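Local coordinates for DegV family protein (PDB 2DT8), which binds a fatty acid, seen here as palmitic acid, and also carries a zinc ion, at residues A[82-96]-A[108-122]. Sequence-based numbering, arbitrary orientation.
With PLM (palmitic acid), chain C.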
loop_
_atom_site.group_PDB
_atom_site.type_symbol
_atom_site.label_atom_id
_atom_site.label_comp_id
_atom_site.label_asym_id
_atom_site.label_seq_id
_atom_site.Cartn_x
_atom_site.Cartn_y
_atom_site.Cartn_z
ATOM N N HIS A 82 1.723 14.901 -19.782
ATOM C CA HIS A 82 2.647 14.070 -19.026
ATOM C C HIS A 82 1.887 13.148 -18.084
ATOM O O HIS A 82 0.786 13.481 -17.637
ATOM C CB HIS A 82 3.576 14.982 -18.207
ATOM C CG HIS A 82 4.820 14.310 -17.712
ATOM N ND1 HIS A 82 5.996 14.312 -18.429
ATOM C CD2 HIS A 82 5.071 13.611 -16.578
ATOM C CE1 HIS A 82 6.920 13.644 -17.758
ATOM N NE2 HIS A 82 6.385 13.209 -16.632
ATOM N N VAL A 83 2.489 11.998 -17.791
ATOM C CA VAL A 83 1.898 11.026 -16.882
ATOM C C VAL A 83 2.832 10.790 -15.701
ATOM O O VAL A 83 4.031 10.550 -15.878
ATOM C CB VAL A 83 1.662 9.664 -17.582
ATOM C CG1 VAL A 83 1.264 8.598 -16.551
ATOM C CG2 VAL A 83 0.556 9.794 -18.608
ATOM N N LEU A 84 2.286 10.895 -14.493
ATOM C CA LEU A 84 3.050 10.634 -13.283
ATOM C C LEU A 84 2.471 9.294 -12.823
ATOM O O LEU A 84 1.277 9.208 -12.513
ATOM C CB LEU A 84 2.809 11.745 -12.258
ATOM C CG LEU A 84 3.461 11.541 -10.893
ATOM C CD1 LEU A 84 4.962 11.327 -11.049
ATOM C CD2 LEU A 84 3.187 12.775 -10.029
ATOM N N SER A 85 3.315 8.261 -12.813
ATOM C CA SER A 85 2.921 6.884 -12.488
ATOM C C SER A 85 3.545 6.443 -11.159
ATOM O O SER A 85 4.761 6.252 -11.076
ATOM C CB SER A 85 3.399 5.987 -13.640
ATOM O OG SER A 85 2.557 4.861 -13.861
ATOM N N LEU A 86 2.712 6.283 -10.129
ATOM C CA LEU A 86 3.136 5.919 -8.771
ATOM C C LEU A 86 2.814 4.452 -8.479
ATOM O O LEU A 86 1.700 3.983 -8.670
ATOM C CB LEU A 86 2.436 6.809 -7.740
ATOM C CG LEU A 86 3.137 8.137 -7.450
ATOM C CD1 LEU A 86 3.332 8.920 -8.727
ATOM C CD2 LEU A 86 2.326 8.936 -6.445
ATOM N N HIS A 87 3.867 3.771 -7.991
ATOM C CA HIS A 87 3.676 2.364 -7.694
ATOM C C HIS A 87 4.268 1.617 -6.452
ATOM O O HIS A 87 5.173 2.113 -5.793
ATOM C CB HIS A 87 4.239 1.625 -8.926
ATOM C CG HIS A 87 3.429 2.028 -10.129
ATOM N ND1 HIS A 87 2.165 1.590 -10.357
ATOM C CD2 HIS A 87 3.798 2.880 -11.176
ATOM C CE1 HIS A 87 1.783 2.169 -11.512
ATOM N NE2 HIS A 87 2.740 2.945 -12.025
ATOM N N ILE A 88 3.704 0.419 -6.213
ATOM C CA ILE A 88 4.162 -0.318 -5.052
ATOM C C ILE A 88 5.665 -0.506 -5.218
ATOM O O ILE A 88 6.212 -0.560 -6.325
ATOM C CB ILE A 88 3.407 -1.656 -5.155
ATOM C CG1 ILE A 88 3.965 -2.629 -4.116
ATOM C CG2 ILE A 88 3.516 -2.272 -6.573
ATOM C CD1 ILE A 88 3.086 -3.885 -3.953
ATOM N N SER A 89 6.307 -0.651 -4.069
ATOM C CA SER A 89 7.737 -0.889 -3.958
ATOM C C SER A 89 8.317 -1.862 -4.982
ATOM O O SER A 89 7.810 -2.975 -5.168
ATOM C CB SER A 89 8.051 -1.420 -2.562
ATOM O OG SER A 89 9.414 -1.788 -2.459
ATOM N N GLY A 90 9.408 -1.439 -5.619
ATOM C CA GLY A 90 10.085 -2.282 -6.586
ATOM C C GLY A 90 10.706 -3.568 -6.036
ATOM O O GLY A 90 11.080 -4.473 -6.769
ATOM N N LYS A 91 10.797 -3.573 -4.692
ATOM C CA LYS A 91 11.357 -4.752 -4.063
ATOM C C LYS A 91 10.283 -5.802 -3.650
ATOM O O LYS A 91 10.542 -6.926 -3.241
ATOM C CB LYS A 91 12.047 -4.397 -2.699
ATOM C CG LYS A 91 13.132 -3.341 -2.833
ATOM C CD LYS A 91 14.418 -3.985 -3.325
ATOM C CE LYS A 91 15.539 -2.977 -3.478
ATOM N NZ LYS A 91 16.477 -3.422 -4.545
ATOM N N LEU A 92 9.045 -5.333 -3.883
ATOM C CA LEU A 92 7.925 -6.176 -3.516
ATOM C C LEU A 92 7.229 -6.683 -4.789
ATOM O O LEU A 92 6.497 -7.680 -4.757
ATOM C CB LEU A 92 6.861 -5.438 -2.669
ATOM C CG LEU A 92 7.269 -4.848 -1.318
ATOM C CD1 LEU A 92 6.068 -4.128 -0.702
ATOM C CD2 LEU A 92 7.774 -5.957 -0.391
ATOM N N SER A 93 7.476 -6.012 -5.910
ATOM C CA SER A 93 6.784 -6.358 -7.140
ATOM C C SER A 93 7.486 -5.883 -8.401
ATOM O O SER A 93 8.210 -4.889 -8.374
ATOM C CB SER A 93 5.388 -5.728 -7.078
ATOM O OG SER A 93 4.644 -5.882 -8.268
ATOM N N GLY A 94 7.232 -6.582 -9.504
ATOM C CA GLY A 94 7.816 -6.189 -10.775
ATOM C C GLY A 94 7.001 -5.101 -11.460
ATOM O O GLY A 94 7.290 -4.734 -12.593
ATOM N N THR A 95 5.988 -4.575 -10.776
ATOM C CA THR A 95 5.143 -3.535 -11.348
ATOM C C THR A 95 5.929 -2.319 -11.853
ATOM O O THR A 95 5.719 -1.876 -12.984
ATOM C CB THR A 95 4.074 -3.089 -10.321
ATOM O OG1 THR A 95 3.246 -4.216 -9.996
ATOM C CG2 THR A 95 3.193 -1.974 -10.886
ATOM N N VAL A 96 6.823 -1.783 -11.023
ATOM C CA VAL A 96 7.625 -0.625 -11.432
ATOM C C VAL A 96 8.385 -0.935 -12.723
ATOM O O VAL A 96 8.433 -0.112 -13.640
ATOM C CB VAL A 96 8.620 -0.211 -10.330
ATOM C CG1 VAL A 96 9.726 0.683 -10.923
ATOM C CG2 VAL A 96 7.872 0.552 -9.236
ATOM N N GLY A 108 10.151 10.987 -22.488
ATOM C CA GLY A 108 9.898 12.349 -22.061
ATOM C C GLY A 108 8.533 12.674 -21.450
ATOM O O GLY A 108 8.347 13.679 -20.777
ATOM N N ARG A 109 7.586 11.773 -21.770
ATOM C CA ARG A 109 6.264 11.957 -21.205
ATOM C C ARG A 109 5.709 11.187 -20.055
ATOM O O ARG A 109 4.543 11.345 -19.717
ATOM C CB ARG A 109 5.479 11.808 -22.464
ATOM C CG ARG A 109 5.654 12.932 -23.498
ATOM C CD ARG A 109 4.520 12.930 -24.506
ATOM N NE ARG A 109 4.558 11.755 -25.366
ATOM C CZ ARG A 109 3.536 11.339 -26.110
ATOM N NH1 ARG A 109 2.362 11.954 -26.040
ATOM N NH2 ARG A 109 3.693 10.302 -26.922
ATOM N N VAL A 110 6.580 10.350 -19.462
ATOM C CA VAL A 110 6.094 9.550 -18.354
ATOM C C VAL A 110 7.155 9.471 -17.290
ATOM O O VAL A 110 8.316 9.152 -17.566
ATOM C CB VAL A 110 5.745 8.125 -18.824
ATOM C CG1 VAL A 110 5.283 7.285 -17.613
ATOM C CG2 VAL A 110 4.667 8.158 -19.886
ATOM N N THR A 111 6.759 9.761 -16.056
ATOM C CA THR A 111 7.676 9.657 -14.931
ATOM C C THR A 111 7.154 8.563 -14.022
ATOM O O THR A 111 6.045 8.659 -13.494
ATOM C CB THR A 111 7.759 10.968 -14.136
ATOM O OG1 THR A 111 8.218 12.020 -14.997
ATOM C CG2 THR A 111 8.727 10.819 -12.961
ATOM N N VAL A 112 7.948 7.513 -13.851
ATOM C CA VAL A 112 7.568 6.392 -13.002
ATOM C C VAL A 112 8.248 6.548 -11.648
ATOM O O VAL A 112 9.468 6.713 -11.574
ATOM C CB VAL A 112 8.003 5.059 -13.640
ATOM C CG1 VAL A 112 7.656 3.889 -12.717
ATOM C CG2 VAL A 112 7.330 4.893 -15.001
ATOM N N VAL A 113 7.455 6.500 -10.581
ATOM C CA VAL A 113 7.961 6.641 -9.221
ATOM C C VAL A 113 7.745 5.390 -8.368
ATOM O O VAL A 113 6.613 4.907 -8.231
ATOM C CB VAL A 113 7.267 7.839 -8.505
ATOM C CG1 VAL A 113 7.790 7.969 -7.081
ATOM C CG2 VAL A 113 7.498 9.141 -9.287
ATOM N N ASP A 114 8.838 4.875 -7.811
ATOM C CA ASP A 114 8.810 3.722 -6.917
ATOM C C ASP A 114 8.616 4.361 -5.543
ATOM O O ASP A 114 9.521 5.018 -5.021
ATOM C CB ASP A 114 10.154 2.983 -6.983
ATOM C CG ASP A 114 10.200 1.770 -6.076
ATOM O OD1 ASP A 114 9.384 1.698 -5.141
ATOM O OD2 ASP A 114 11.069 0.895 -6.281
ATOM N N THR A 115 7.428 4.183 -4.968
ATOM C CA THR A 115 7.102 4.775 -3.674
ATOM C C THR A 115 7.706 4.064 -2.480
ATOM O O THR A 115 7.697 4.607 -1.373
ATOM C CB THR A 115 5.591 4.782 -3.422
ATOM O OG1 THR A 115 5.127 3.423 -3.364
ATOM C CG2 THR A 115 4.854 5.550 -4.521
ATOM N N GLN A 116 8.215 2.854 -2.693
ATOM C CA GLN A 116 8.771 2.039 -1.608
ATOM C C GLN A 116 7.703 1.751 -0.554
ATOM O O GLN A 116 8.006 1.505 0.614
ATOM C CB GLN A 116 9.982 2.715 -0.949
ATOM C CG GLN A 116 11.204 2.797 -1.865
ATOM C CD GLN A 116 12.456 3.182 -1.115
ATOM O OE1 GLN A 116 12.402 3.955 -0.171
ATOM N NE2 GLN A 116 13.599 2.649 -1.543
ATOM N N ALA A 117 6.449 1.767 -0.993
ATOM C CA ALA A 117 5.332 1.506 -0.094
ATOM C C ALA A 117 4.381 0.483 -0.698
ATOM O O ALA A 117 4.609 -0.034 -1.795
ATOM C CB ALA A 117 4.586 2.801 0.201
ATOM N N ALA A 118 3.298 0.205 0.019
ATOM C CA ALA A 118 2.302 -0.757 -0.440
ATOM C C ALA A 118 0.922 -0.347 0.083
ATOM O O ALA A 118 0.828 0.404 1.051
ATOM C CB ALA A 118 2.671 -2.162 0.070
ATOM N N SER A 119 -0.137 -0.855 -0.545
ATOM C CA SER A 119 -1.518 -0.548 -0.156
ATOM C C SER A 119 -1.704 0.977 -0.066
ATOM O O SER A 119 -1.166 1.715 -0.900
ATOM C CB SER A 119 -1.861 -1.245 1.171
ATOM O OG SER A 119 -3.236 -1.105 1.471
ATOM N N LEU A 120 -2.450 1.462 0.930
ATOM C CA LEU A 120 -2.663 2.907 1.062
ATOM C C LEU A 120 -1.389 3.716 1.299
ATOM O O LEU A 120 -1.431 4.947 1.308
ATOM C CB LEU A 120 -3.698 3.213 2.148
ATOM C CG LEU A 120 -5.137 3.105 1.643
ATOM C CD1 LEU A 120 -6.091 3.428 2.782
ATOM C CD2 LEU A 120 -5.356 4.062 0.482
ATOM N N GLY A 121 -0.262 3.035 1.506
ATOM C CA GLY A 121 1.004 3.743 1.634
ATOM C C GLY A 121 1.295 4.354 0.269
ATOM O O GLY A 121 1.883 5.434 0.152
ATOM N N VAL A 122 0.887 3.649 -0.782
ATOM C CA VAL A 122 1.057 4.158 -2.139
ATOM C C VAL A 122 -0.108 5.116 -2.394
ATOM O O VAL A 122 0.065 6.229 -2.895
ATOM C CB VAL A 122 0.990 3.023 -3.190
ATOM C CG1 VAL A 122 1.170 3.606 -4.587
ATOM C CG2 VAL A 122 2.051 1.968 -2.897
HETATM C C1 PLM C . 2.996 -8.951 -7.668
HETATM O O1 PLM C . 3.962 -8.307 -8.326
HETATM O O2 PLM C . 2.693 -10.077 -8.000
HETATM C C2 PLM C . 2.291 -8.273 -6.511
HETATM C C3 PLM C . 3.124 -8.465 -5.238
HETATM C C4 PLM C . 2.413 -7.833 -4.039
HETATM C C5 PLM C . 3.286 -8.002 -2.797
HETATM C C6 PLM C . 2.647 -7.297 -1.602
HETATM C C7 PLM C . 3.517 -7.521 -0.381
HETATM C C8 PLM C . 3.024 -6.671 0.766
HETATM C C9 PLM C . 4.102 -6.666 1.848
HETATM C CA PLM C . 3.474 -6.371 3.196
HETATM C CB PLM C . 3.378 -4.864 3.347
HETATM C CC PLM C . 1.917 -4.455 3.277
HETATM C CD PLM C . 1.564 -3.676 4.530
HETATM C CE PLM C . 0.058 -3.423 4.547
HETATM C CF PLM C . -0.337 -2.734 5.861
HETATM C CG PLM C . 0.004 -1.245 5.785
HETATM O O HOH W 1 6.847 15.952 -20.571
#
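Val83 to His87 pair in parallel with Val110 to Asp114, strands of a beta-alpha-beta unit whose helix is 95-103. Straight backbone bonds such as Ser85 N to Thr111 O, 2.8 Å, set the register. His82 closes the start of the pair. Its ring packs one face against Arg109 O, while His82 NE2 bonds Thr111 OG1 at 2.7 Å. A water links ND1 to Gly108 O.

At the other end, Asp114 CG lies anti to the backbone N (chi1 180°), which carries the carboxylate to the loop after strand 82-87. Asp114 CB meets Val96 CG2 at 4.0 Å. Asp114 CG lies 3.3 Å from Gly90 N. OD1 takes Gln116 N in an Asx turn and a weak second bond from Gly90 N, and Asp114 OD2 accepts Gly90 N at 2.9 Å from above the carboxylate plane. An alanine here is likely to leave the Gly90 and Gln116 amides without these partners and the loops less firmly tied.

That loop leads to the palmitate, where Ser93 OG donates to O1 and Leu92 and Ala118 line the chain. At the strand ends, His87 O accepts from both Thr115 N, at 3.2 Å, and Thr115 OG1, which lies above the carbonyl plane.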